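Local atomic coordinates of attachment invasion locus protein (Yersinia pestis, PDB entry 3QRC), a protein that promotes the invasion of eukaryotic cells by pathogenic bacteria as an outer-membrane beta-barrel, by a mechanism that is not known. Residues R111-L116 with K140-K145; S47-R52 with Y71-A76; G29-Y34 with V131-Y136. All blocks are in the same frame, centred on the assembly; numbering follows the deposited sequence.

Interaction 1 of 3, residues R111-L116 with K140-K145; sequences RSKTSL and KLDDVK. With C8E ((hydroxyethyloxy)tri(ethyloxy)octane), chain F; GU4 (2,3,4,6-tetra-O-sulfonato-alpha-D-glucopyranose), chain C.
D142 meets R111 and K113 from an unusual backbone position: it is the second residue of the type II' turn L141-V144, with a positive phi of 54°. The turn links strands 130-141 and 144-156 of the barrel, and D142 faces strand 108-124. Its carboxylate is shared out between the two bases. OD2 takes the end of the arginine, with NH2 of R111 3.1 Å from OD2 of D142, while OD1 of D142 faces NZ of K113 at 3.6 Å. The guanidinium and carboxylate planes are turned 28° from each other, and OD2 comes in obliquely. K113 reaches D142 because its chain bends at chi2 (72°); on the way the K113 and L141 side chains run past each other in opposite directions, CG of K113 3.8 Å from CB of L141. Farther along, CD2 of L141 packs on CB of S115, and a single water joins the strands: it accepts from OG of S115 and N of K140 and donates to O of L116. At the guanidinium edge, NE of R111 donates to O12 of the detergent C8E at 3.0 Å, and S112 gives its hydroxyl to sulfate oxygen O29 of GU4. With two bases around one carboxylate, D142 probably stays ionised, while S112 joins Y72, H96, K70 and K98 around GU4, consistent with a surface that accepts anionic sugars.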
# COMPACT_ATOMS: atom_id res chain seq x y z
N ARG A 111 -2.66 19.52 -5.29
CA ARG A 111 -2.88 18.80 -6.53
C ARG A 111 -3.11 17.32 -6.22
O ARG A 111 -2.45 16.77 -5.36
CB ARG A 111 -1.70 18.95 -7.47
CG ARG A 111 -1.98 18.36 -8.83
CD ARG A 111 -1.20 19.03 -9.94
NE ARG A 111 -1.25 18.20 -11.14
CZ ARG A 111 -2.21 18.26 -12.05
NH1 ARG A 111 -3.21 19.13 -11.91
NH2 ARG A 111 -2.17 17.47 -13.11
N SER A 112 -4.04 16.69 -6.92
CA SER A 112 -4.39 15.30 -6.60
C SER A 112 -4.83 14.55 -7.83
O SER A 112 -5.20 15.17 -8.83
CB SER A 112 -5.54 15.27 -5.58
OG SER A 112 -6.73 15.75 -6.16
N LYS A 113 -4.82 13.23 -7.76
CA LYS A 113 -5.23 12.42 -8.89
C LYS A 113 -5.59 11.05 -8.36
O LYS A 113 -4.94 10.54 -7.45
CB LYS A 113 -4.07 12.30 -9.89
CG LYS A 113 -4.33 11.32 -11.04
CD LYS A 113 -5.35 11.88 -12.04
CE LYS A 113 -5.58 10.90 -13.19
NZ LYS A 113 -6.52 11.47 -14.20
N THR A 114 -6.64 10.47 -8.92
CA THR A 114 -6.99 9.09 -8.66
C THR A 114 -6.80 8.28 -9.92
O THR A 114 -7.25 8.69 -10.99
CB THR A 114 -8.45 8.97 -8.23
OG1 THR A 114 -8.67 9.73 -7.03
CG2 THR A 114 -8.82 7.51 -7.99
N SER A 115 -6.16 7.11 -9.83
CA SER A 115 -5.98 6.28 -11.01
C SER A 115 -6.00 4.83 -10.57
O SER A 115 -6.21 4.56 -9.39
CB SER A 115 -4.66 6.64 -11.71
OG SER A 115 -4.54 5.96 -12.95
N LEU A 116 -5.82 3.90 -11.50
CA LEU A 116 -5.71 2.48 -11.14
C LEU A 116 -4.45 2.20 -10.32
O LEU A 116 -3.42 2.85 -10.49
CB LEU A 116 -5.69 1.60 -12.38
CG LEU A 116 -7.00 1.54 -13.17
CD1 LEU A 116 -6.82 0.71 -14.42
CD2 LEU A 116 -8.11 0.97 -12.29
N LYS A 140 0.17 4.87 -11.57
CA LYS A 140 0.59 6.06 -12.33
C LYS A 140 -0.51 7.10 -12.27
O LYS A 140 -1.64 6.84 -12.69
CB LYS A 140 0.91 5.69 -13.79
CG LYS A 140 1.37 6.84 -14.74
CD LYS A 140 1.84 6.16 -16.05
CE LYS A 140 2.12 7.06 -17.32
NZ LYS A 140 1.67 8.48 -17.21
N LEU A 141 -0.17 8.27 -11.76
CA LEU A 141 -1.10 9.35 -11.50
C LEU A 141 -0.68 10.51 -12.39
O LEU A 141 0.21 11.28 -12.03
CB LEU A 141 -1.02 9.75 -10.02
CG LEU A 141 -1.22 8.61 -8.99
CD1 LEU A 141 -0.83 9.11 -7.61
CD2 LEU A 141 -2.68 8.13 -8.97
N ASP A 142 -1.30 10.63 -13.56
CA ASP A 142 -0.80 11.50 -14.61
C ASP A 142 0.66 11.15 -14.90
O ASP A 142 0.97 10.02 -15.25
CB ASP A 142 -0.97 12.98 -14.24
CG ASP A 142 -2.43 13.43 -14.29
OD1 ASP A 142 -3.24 12.73 -14.93
OD2 ASP A 142 -2.77 14.48 -13.70
N ASP A 143 1.57 12.10 -14.73
CA ASP A 143 2.97 11.80 -14.98
C ASP A 143 3.75 11.43 -13.71
O ASP A 143 4.98 11.28 -13.75
CB ASP A 143 3.67 12.94 -15.74
CG ASP A 143 3.79 14.21 -14.91
OD1 ASP A 143 2.96 14.43 -13.99
OD2 ASP A 143 4.72 15.00 -15.18
N VAL A 144 3.05 11.25 -12.59
CA VAL A 144 3.72 10.85 -11.35
C VAL A 144 3.60 9.34 -11.16
O VAL A 144 2.53 8.80 -11.26
CB VAL A 144 3.13 11.59 -10.12
CG1 VAL A 144 3.72 11.03 -8.80
CG2 VAL A 144 3.32 13.11 -10.25
N LYS A 145 4.72 8.68 -10.92
CA LYS A 145 4.71 7.23 -10.73
C LYS A 145 4.96 6.90 -9.28
O LYS A 145 5.91 7.41 -8.69
CB LYS A 145 5.81 6.59 -11.59
CG LYS A 145 5.58 6.73 -13.09
CD LYS A 145 6.79 6.23 -13.87
C1 C8E F . 3.02 10.48 -1.86
C2 C8E F . 2.56 10.53 -3.31
C3 C8E F . 2.43 11.96 -3.81
C4 C8E F . 1.82 11.97 -5.20
C5 C8E F . 1.26 13.33 -5.62
C6 C8E F . 0.64 13.19 -7.01
C7 C8E F . -0.17 14.38 -7.50
C8 C8E F . -1.04 13.90 -8.66
O9 C8E F . -0.76 14.55 -9.89
C10 C8E F . 0.01 15.71 -9.75
C11 C8E F . 0.86 15.91 -11.00
O12 C8E F . 1.59 17.12 -10.88
C13 C8E F . 1.79 17.50 -9.54
C14 C8E F . 3.28 17.61 -9.23
O15 C8E F . 3.49 17.38 -7.85
C16 C8E F . 4.75 16.80 -7.57
C17 C8E F . 4.57 15.42 -6.93
O18 C8E F . 5.59 14.54 -7.38
C19 C8E F . 6.84 14.79 -6.78
C20 C8E F . 7.91 13.90 -7.41
O21 C8E F . 9.12 14.62 -7.55
C1 GU4 C . -10.25 15.22 1.58
O5 GU4 C . -11.34 15.29 1.61
C5 GU4 C . -11.90 16.33 0.53
C6 GU4 C . -13.42 16.62 0.74
O6 GU4 C . -14.22 15.64 0.15
S6 GU4 C . -15.80 15.31 0.55
O22 GU4 C . -15.81 15.55 1.92
O23 GU4 C . -16.22 13.80 0.23
O21 GU4 C . -16.68 16.53 -0.01
C4 GU4 C . -11.50 16.02 -1.00
O4 GU4 C . -11.84 17.19 -1.67
S4 GU4 C . -12.91 17.26 -2.87
O25 GU4 C . -14.33 17.19 -2.22
O26 GU4 C . -12.64 16.01 -3.75
O24 GU4 C . -12.83 18.58 -3.67
C3 GU4 C . -10.47 15.70 -1.13
O3 GU4 C . -10.12 15.21 -2.33
S3 GU4 C . -8.80 15.69 -3.11
O28 GU4 C . -7.61 14.97 -2.47
O29 GU4 C . -8.84 15.14 -4.50
O27 GU4 C . -8.55 17.21 -3.01
C2 GU4 C . -9.90 14.66 0.08
O2 GU4 C . -8.54 14.46 0.02
S2 GU4 C . -7.91 12.98 0.25
O11 GU4 C . -8.16 12.56 1.70
O12 GU4 C . -6.39 13.06 0.09
O10 GU4 C . -8.55 12.08 -0.78
O HOH W 1 -2.30 3.97 -12.70

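Interaction 2 of 3, residues S47-R52 with Y71-A76; sequences SFAQTR and YYSVTA. With GU4 (2,3,4,6-tetra-O-sulfonato-alpha-D-glucopyranose), chain C; C8E ((hydroxyethyloxy)tri(ethyloxy)octane), chain F.
Main-chain hydrogen bonds set the register between S47-R52 and Y71-A76, two antiparallel strands whose axes lie 4.6 Å apart. S47 with T75, A49 with S73 and T51 with Y71 are hydrogen-bonded pairs, each closed by two N-H to O bonds. F48 with V74 and Q50 with Y72 are the non-hydrogen-bonded pairs between them. Here CA-H groups supplement the bonding: CA of Y72 comes within 3.0 Å of O of A49, and Q50 with Y72 brings the CA atoms as near as 4.1 Å.

Apolar contacts gather on the face of F48, Q50, Y72 and V74. The F48 ring swings over the partner strand, because CG is anti to the backbone N (chi1 169°). CD1 of F48 then has CG2 of V74 at its ring edge, 4.0 Å away, and CE1 of F48 lies 4.1 Å from CB of Y72. Beyond that CB the tyrosine turns away, and its OH donates to sulfate oxygen O10 of GU4 at 2.8 Å.

Polar contacts gather on the face of S47, A49, T51, Y71, S73 and T75, which looks into the barrel. One water sits among three hydroxyls, OG of S47, OG of S73 and OG1 of T75, and donates to OG of S73 at 2.7 Å. T51 and Y71 point the same way, with OG1 of T51 beside CB of Y71.

This is a hairpin of the barrel wall. Strand 21-37 flanks S47-R52 through backbone bonds to F48 and Q50, and strand 86-103 flanks the other edge at Y72 and V74. Inside, E137 of strand 130-141 is hydrogen-bonded to both Y71 OH and S73 OG, N31 holds OG of S47, and S14 holds OG1 of T51.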
# COMPACT_ATOMS: atom_id res chain seq x y z
N SER A 47 -6.71 -4.98 0.52
CA SER A 47 -5.57 -4.23 1.01
C SER A 47 -5.87 -2.74 1.04
O SER A 47 -6.43 -2.20 0.08
CB SER A 47 -4.38 -4.46 0.07
OG SER A 47 -3.32 -3.57 0.35
N PHE A 48 -5.53 -2.10 2.16
CA PHE A 48 -5.47 -0.64 2.22
C PHE A 48 -4.05 -0.24 2.52
O PHE A 48 -3.42 -0.80 3.43
CB PHE A 48 -6.40 -0.10 3.32
CG PHE A 48 -6.19 1.36 3.61
CD1 PHE A 48 -6.85 2.33 2.88
CD2 PHE A 48 -5.30 1.77 4.59
CE1 PHE A 48 -6.64 3.68 3.13
CE2 PHE A 48 -5.10 3.11 4.85
CZ PHE A 48 -5.77 4.07 4.12
N ALA A 49 -3.52 0.72 1.78
CA ALA A 49 -2.17 1.19 2.09
C ALA A 49 -2.15 2.70 2.08
O ALA A 49 -2.95 3.32 1.36
CB ALA A 49 -1.16 0.66 1.09
N GLN A 50 -1.27 3.28 2.88
CA GLN A 50 -1.09 4.73 2.90
C GLN A 50 0.34 5.08 3.24
O GLN A 50 0.93 4.51 4.16
CB GLN A 50 -2.02 5.37 3.92
CG GLN A 50 -1.83 6.86 4.09
CD GLN A 50 -2.78 7.44 5.12
OE1 GLN A 50 -3.97 7.61 4.85
NE2 GLN A 50 -2.27 7.73 6.31
N THR A 51 0.91 6.03 2.50
CA THR A 51 2.25 6.52 2.81
C THR A 51 2.20 8.03 2.76
O THR A 51 1.39 8.61 2.03
CB THR A 51 3.30 5.98 1.82
OG1 THR A 51 2.97 6.39 0.48
CG2 THR A 51 3.38 4.43 1.89
N ARG A 52 3.06 8.67 3.54
CA ARG A 52 3.06 10.12 3.65
C ARG A 52 4.46 10.64 3.81
O ARG A 52 5.33 9.96 4.36
CB ARG A 52 2.30 10.56 4.89
CG ARG A 52 0.80 10.33 4.85
CD ARG A 52 0.16 10.92 6.09
NE ARG A 52 -1.29 10.99 5.97
CZ ARG A 52 -2.11 11.48 6.90
NH1 ARG A 52 -1.61 11.96 8.03
NH2 ARG A 52 -3.42 11.49 6.69
N TYR A 71 -0.20 9.29 -0.34
CA TYR A 71 -0.74 8.33 -1.30
C TYR A 71 -1.52 7.31 -0.51
O TYR A 71 -1.06 6.85 0.53
CB TYR A 71 0.42 7.62 -2.00
CG TYR A 71 0.02 6.44 -2.83
CD1 TYR A 71 -0.50 6.60 -4.12
CD2 TYR A 71 0.17 5.14 -2.34
CE1 TYR A 71 -0.86 5.50 -4.89
CE2 TYR A 71 -0.20 4.04 -3.10
CZ TYR A 71 -0.69 4.22 -4.37
OH TYR A 71 -1.04 3.10 -5.11
N TYR A 72 -2.71 6.95 -0.97
CA TYR A 72 -3.33 5.76 -0.38
C TYR A 72 -4.02 4.95 -1.45
O TYR A 72 -4.32 5.47 -2.52
CB TYR A 72 -4.29 6.11 0.75
CG TYR A 72 -5.47 6.95 0.33
CD1 TYR A 72 -5.40 8.35 0.36
CD2 TYR A 72 -6.66 6.37 -0.11
CE1 TYR A 72 -6.48 9.12 -0.03
CE2 TYR A 72 -7.74 7.14 -0.51
CZ TYR A 72 -7.64 8.51 -0.47
OH TYR A 72 -8.71 9.30 -0.86
N SER A 73 -4.25 3.67 -1.18
CA SER A 73 -4.86 2.81 -2.17
C SER A 73 -5.78 1.82 -1.47
O SER A 73 -5.58 1.48 -0.29
CB SER A 73 -3.78 2.02 -2.92
OG SER A 73 -3.10 1.15 -2.04
N VAL A 74 -6.78 1.40 -2.23
CA VAL A 74 -7.63 0.28 -1.85
C VAL A 74 -7.64 -0.70 -3.02
O VAL A 74 -8.04 -0.35 -4.15
CB VAL A 74 -9.07 0.75 -1.55
CG1 VAL A 74 -9.93 -0.45 -1.16
CG2 VAL A 74 -9.06 1.81 -0.47
N THR A 75 -7.17 -1.93 -2.77
CA THR A 75 -7.04 -2.92 -3.83
C THR A 75 -7.54 -4.29 -3.36
O THR A 75 -7.65 -4.53 -2.16
CB THR A 75 -5.58 -3.07 -4.31
OG1 THR A 75 -4.75 -3.46 -3.21
CG2 THR A 75 -5.05 -1.73 -4.89
N ALA A 76 -7.87 -5.15 -4.30
CA ALA A 76 -8.35 -6.48 -3.94
C ALA A 76 -8.05 -7.47 -5.06
O ALA A 76 -7.78 -7.08 -6.19
CB ALA A 76 -9.85 -6.45 -3.62
C1 GU4 C . -10.25 15.22 1.58
O5 GU4 C . -11.34 15.29 1.61
C5 GU4 C . -11.90 16.33 0.53
C6 GU4 C . -13.42 16.62 0.74
O6 GU4 C . -14.22 15.64 0.15
S6 GU4 C . -15.80 15.31 0.55
O22 GU4 C . -15.81 15.55 1.92
O23 GU4 C . -16.22 13.80 0.23
O21 GU4 C . -16.68 16.53 -0.01
C4 GU4 C . -11.50 16.02 -1.00
O4 GU4 C . -11.84 17.19 -1.67
S4 GU4 C . -12.91 17.26 -2.87
O25 GU4 C . -14.33 17.19 -2.22
O26 GU4 C . -12.64 16.01 -3.75
O24 GU4 C . -12.83 18.58 -3.67
C3 GU4 C . -10.47 15.70 -1.13
O3 GU4 C . -10.12 15.21 -2.33
S3 GU4 C . -8.80 15.69 -3.11
O28 GU4 C . -7.61 14.97 -2.47
O29 GU4 C . -8.84 15.14 -4.50
O27 GU4 C . -8.55 17.21 -3.01
C2 GU4 C . -9.90 14.66 0.08
O2 GU4 C . -8.54 14.46 0.02
S2 GU4 C . -7.91 12.98 0.25
O11 GU4 C . -8.16 12.56 1.70
O12 GU4 C . -6.39 13.06 0.09
O10 GU4 C . -8.55 12.08 -0.78
C1 C8E F . 3.02 10.48 -1.86
C2 C8E F . 2.56 10.53 -3.31
C3 C8E F . 2.43 11.96 -3.81
C4 C8E F . 1.82 11.97 -5.20
C5 C8E F . 1.26 13.33 -5.62
C6 C8E F . 0.64 13.19 -7.01
C7 C8E F . -0.17 14.38 -7.50
C8 C8E F . -1.04 13.90 -8.66
O9 C8E F . -0.76 14.55 -9.89
C10 C8E F . 0.01 15.71 -9.75
C11 C8E F . 0.86 15.91 -11.00
O12 C8E F . 1.59 17.12 -10.88
C13 C8E F . 1.79 17.50 -9.54
C14 C8E F . 3.28 17.61 -9.23
O15 C8E F . 3.49 17.38 -7.85
C16 C8E F . 4.75 16.80 -7.57
C17 C8E F . 4.57 15.42 -6.93
O18 C8E F . 5.59 14.54 -7.38
C19 C8E F . 6.84 14.79 -6.78
C20 C8E F . 7.91 13.90 -7.41
O21 C8E F . 9.12 14.62 -7.55
O HOH W 2 -3.51 -1.46 -1.52

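Interaction 3 of 3, residues G29-Y34 with V131-Y136; sequences GFNLKY and VIDASY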
# COMPACT_ATOMS: atom_id res chain seq x y z
N GLY A 29 4.54 4.76 5.58
CA GLY A 29 3.26 4.60 6.24
C GLY A 29 3.02 3.12 6.53
O GLY A 29 3.92 2.39 6.96
N PHE A 30 1.80 2.66 6.25
CA PHE A 30 1.40 1.33 6.66
C PHE A 30 0.52 0.65 5.61
O PHE A 30 0.03 1.29 4.65
CB PHE A 30 0.65 1.41 8.00
CG PHE A 30 -0.77 1.87 7.86
CD1 PHE A 30 -1.81 0.95 7.84
CD2 PHE A 30 -1.06 3.22 7.69
CE1 PHE A 30 -3.11 1.37 7.68
CE2 PHE A 30 -2.37 3.64 7.52
CZ PHE A 30 -3.39 2.72 7.52
N ASN A 31 0.31 -0.64 5.81
CA ASN A 31 -0.55 -1.44 4.96
C ASN A 31 -1.31 -2.41 5.85
O ASN A 31 -0.73 -3.02 6.74
CB ASN A 31 0.32 -2.19 3.95
CG ASN A 31 -0.43 -3.26 3.16
OD1 ASN A 31 0.07 -4.37 3.00
ND2 ASN A 31 -1.60 -2.91 2.63
N LEU A 32 -2.62 -2.50 5.64
CA LEU A 32 -3.46 -3.48 6.33
C LEU A 32 -4.02 -4.42 5.28
O LEU A 32 -4.58 -3.98 4.27
CB LEU A 32 -4.61 -2.77 7.04
CG LEU A 32 -5.71 -3.63 7.67
CD1 LEU A 32 -5.20 -4.25 8.95
CD2 LEU A 32 -6.94 -2.78 7.96
N LYS A 33 -3.88 -5.72 5.51
CA LYS A 33 -4.46 -6.69 4.59
C LYS A 33 -5.36 -7.67 5.31
O LYS A 33 -5.03 -8.14 6.40
CB LYS A 33 -3.39 -7.45 3.79
CG LYS A 33 -2.63 -6.59 2.78
CD LYS A 33 -2.25 -7.41 1.53
CE LYS A 33 -1.38 -6.60 0.57
NZ LYS A 33 -0.03 -6.33 1.16
N TYR A 34 -6.49 -7.96 4.69
CA TYR A 34 -7.43 -8.95 5.21
C TYR A 34 -7.67 -10.00 4.12
O TYR A 34 -7.94 -9.66 2.98
CB TYR A 34 -8.76 -8.31 5.61
CG TYR A 34 -9.79 -9.37 5.91
CD1 TYR A 34 -9.74 -10.07 7.10
CD2 TYR A 34 -10.75 -9.72 4.97
CE1 TYR A 34 -10.66 -11.07 7.37
CE2 TYR A 34 -11.68 -10.73 5.23
CZ TYR A 34 -11.62 -11.40 6.43
OH TYR A 34 -12.53 -12.40 6.70
N VAL A 131 1.13 -15.10 10.04
CA VAL A 131 1.30 -14.65 8.68
C VAL A 131 2.43 -13.62 8.56
O VAL A 131 2.59 -12.75 9.42
CB VAL A 131 -0.02 -14.09 8.08
CG1 VAL A 131 -0.54 -12.94 8.89
CG2 VAL A 131 0.19 -13.64 6.63
N ILE A 132 3.23 -13.78 7.52
CA ILE A 132 4.13 -12.74 7.07
C ILE A 132 3.68 -12.40 5.66
O ILE A 132 3.46 -13.30 4.86
CB ILE A 132 5.59 -13.21 7.07
CG1 ILE A 132 5.99 -13.71 8.47
CG2 ILE A 132 6.53 -12.10 6.60
CD1 ILE A 132 7.40 -14.22 8.55
N ASP A 133 3.51 -11.11 5.37
CA ASP A 133 2.92 -10.69 4.09
C ASP A 133 3.87 -9.71 3.43
O ASP A 133 4.43 -8.86 4.10
CB ASP A 133 1.59 -9.97 4.35
CG ASP A 133 0.99 -9.39 3.08
OD1 ASP A 133 0.27 -10.14 2.38
OD2 ASP A 133 1.23 -8.19 2.78
N ALA A 134 4.06 -9.83 2.13
CA ALA A 134 4.93 -8.88 1.43
C ALA A 134 4.33 -8.60 0.08
O ALA A 134 3.88 -9.53 -0.60
CB ALA A 134 6.33 -9.44 1.30
N SER A 135 4.28 -7.33 -0.32
CA SER A 135 3.71 -7.06 -1.63
C SER A 135 4.28 -5.80 -2.24
O SER A 135 4.96 -5.03 -1.57
CB SER A 135 2.17 -6.98 -1.57
OG SER A 135 1.74 -5.81 -0.89
N TYR A 136 4.02 -5.63 -3.53
CA TYR A 136 4.42 -4.43 -4.25
C TYR A 136 3.20 -3.90 -4.97
O TYR A 136 2.33 -4.66 -5.38
CB TYR A 136 5.53 -4.75 -5.27
CG TYR A 136 5.90 -3.58 -6.15
CD1 TYR A 136 6.77 -2.59 -5.70
CD2 TYR A 136 5.40 -3.47 -7.44
CE1 TYR A 136 7.12 -1.51 -6.53
CE2 TYR A 136 5.74 -2.42 -8.26
CZ TYR A 136 6.60 -1.44 -7.80
OH TYR A 136 6.93 -0.40 -8.63
O HOH W 3 1.93 -6.04 4.30
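K33 buries its ammonium group against D133 and S135, and this is the tight part of the contact. NZ of K33 donates to OD2 of D133 at 2.8 Å in a salt bridge, on the syn lone pair of the carboxylate, and gives a second proton to OG of S135, also at 2.8 Å. A third bond stays on its own strand, with NZ of K33 2.7 Å from OD1 of N31. The lysine chain bends at chi2 (-146°) and again at chi4 (68°), which brings NZ between the three oxygens. The aliphatic part is used as well: CD of K33 lies 3.8 Å from both oxygens of D133, with the two side chains crossing at about a right angle.

The strands themselves are not neighbours. They face each other across the interior of the eight-stranded antiparallel barrel, their segment axes 9.5 Å apart at the closest and inclined at 116°, and only inward side chains span the gap. Such polar and charged interiors are known from the small outer-membrane barrels of the OmpA type.

The looser side is bridged by water. N31 and D133 do not bond directly, their closest oxygens, OD1 of N31 and OD2 of D133, being 4.0 Å apart; one water donates to both. The remaining polar atoms are also held: ND2 of N31 bonds to O of F48, and OD1 of D133 is hydrogen-bonded to Y89 OH and Q123 NE2.

All three interactions belong to one closed antiparallel barrel. Along the chain, interaction 2 falls between the two segments of interaction 3, and interaction 1 opens after interaction 2 has closed; interactions 1 and 3 cross, since 131-136 falls between 111-116 and 140-145. Interactions 2 and 3 lie about 10 Å apart between centres and touch, since strands 21-37 and 42-57 are neighbours and the F48 and F30 rings meet. Interaction 1 is about 14 Å from interaction 2 and about 22 Å from interaction 3, toward the barrel end away from the termini, probably the extracellular one, yet shares strand 130-141 with interaction 3. GU4 and C8E touch both interactions 1 and 2.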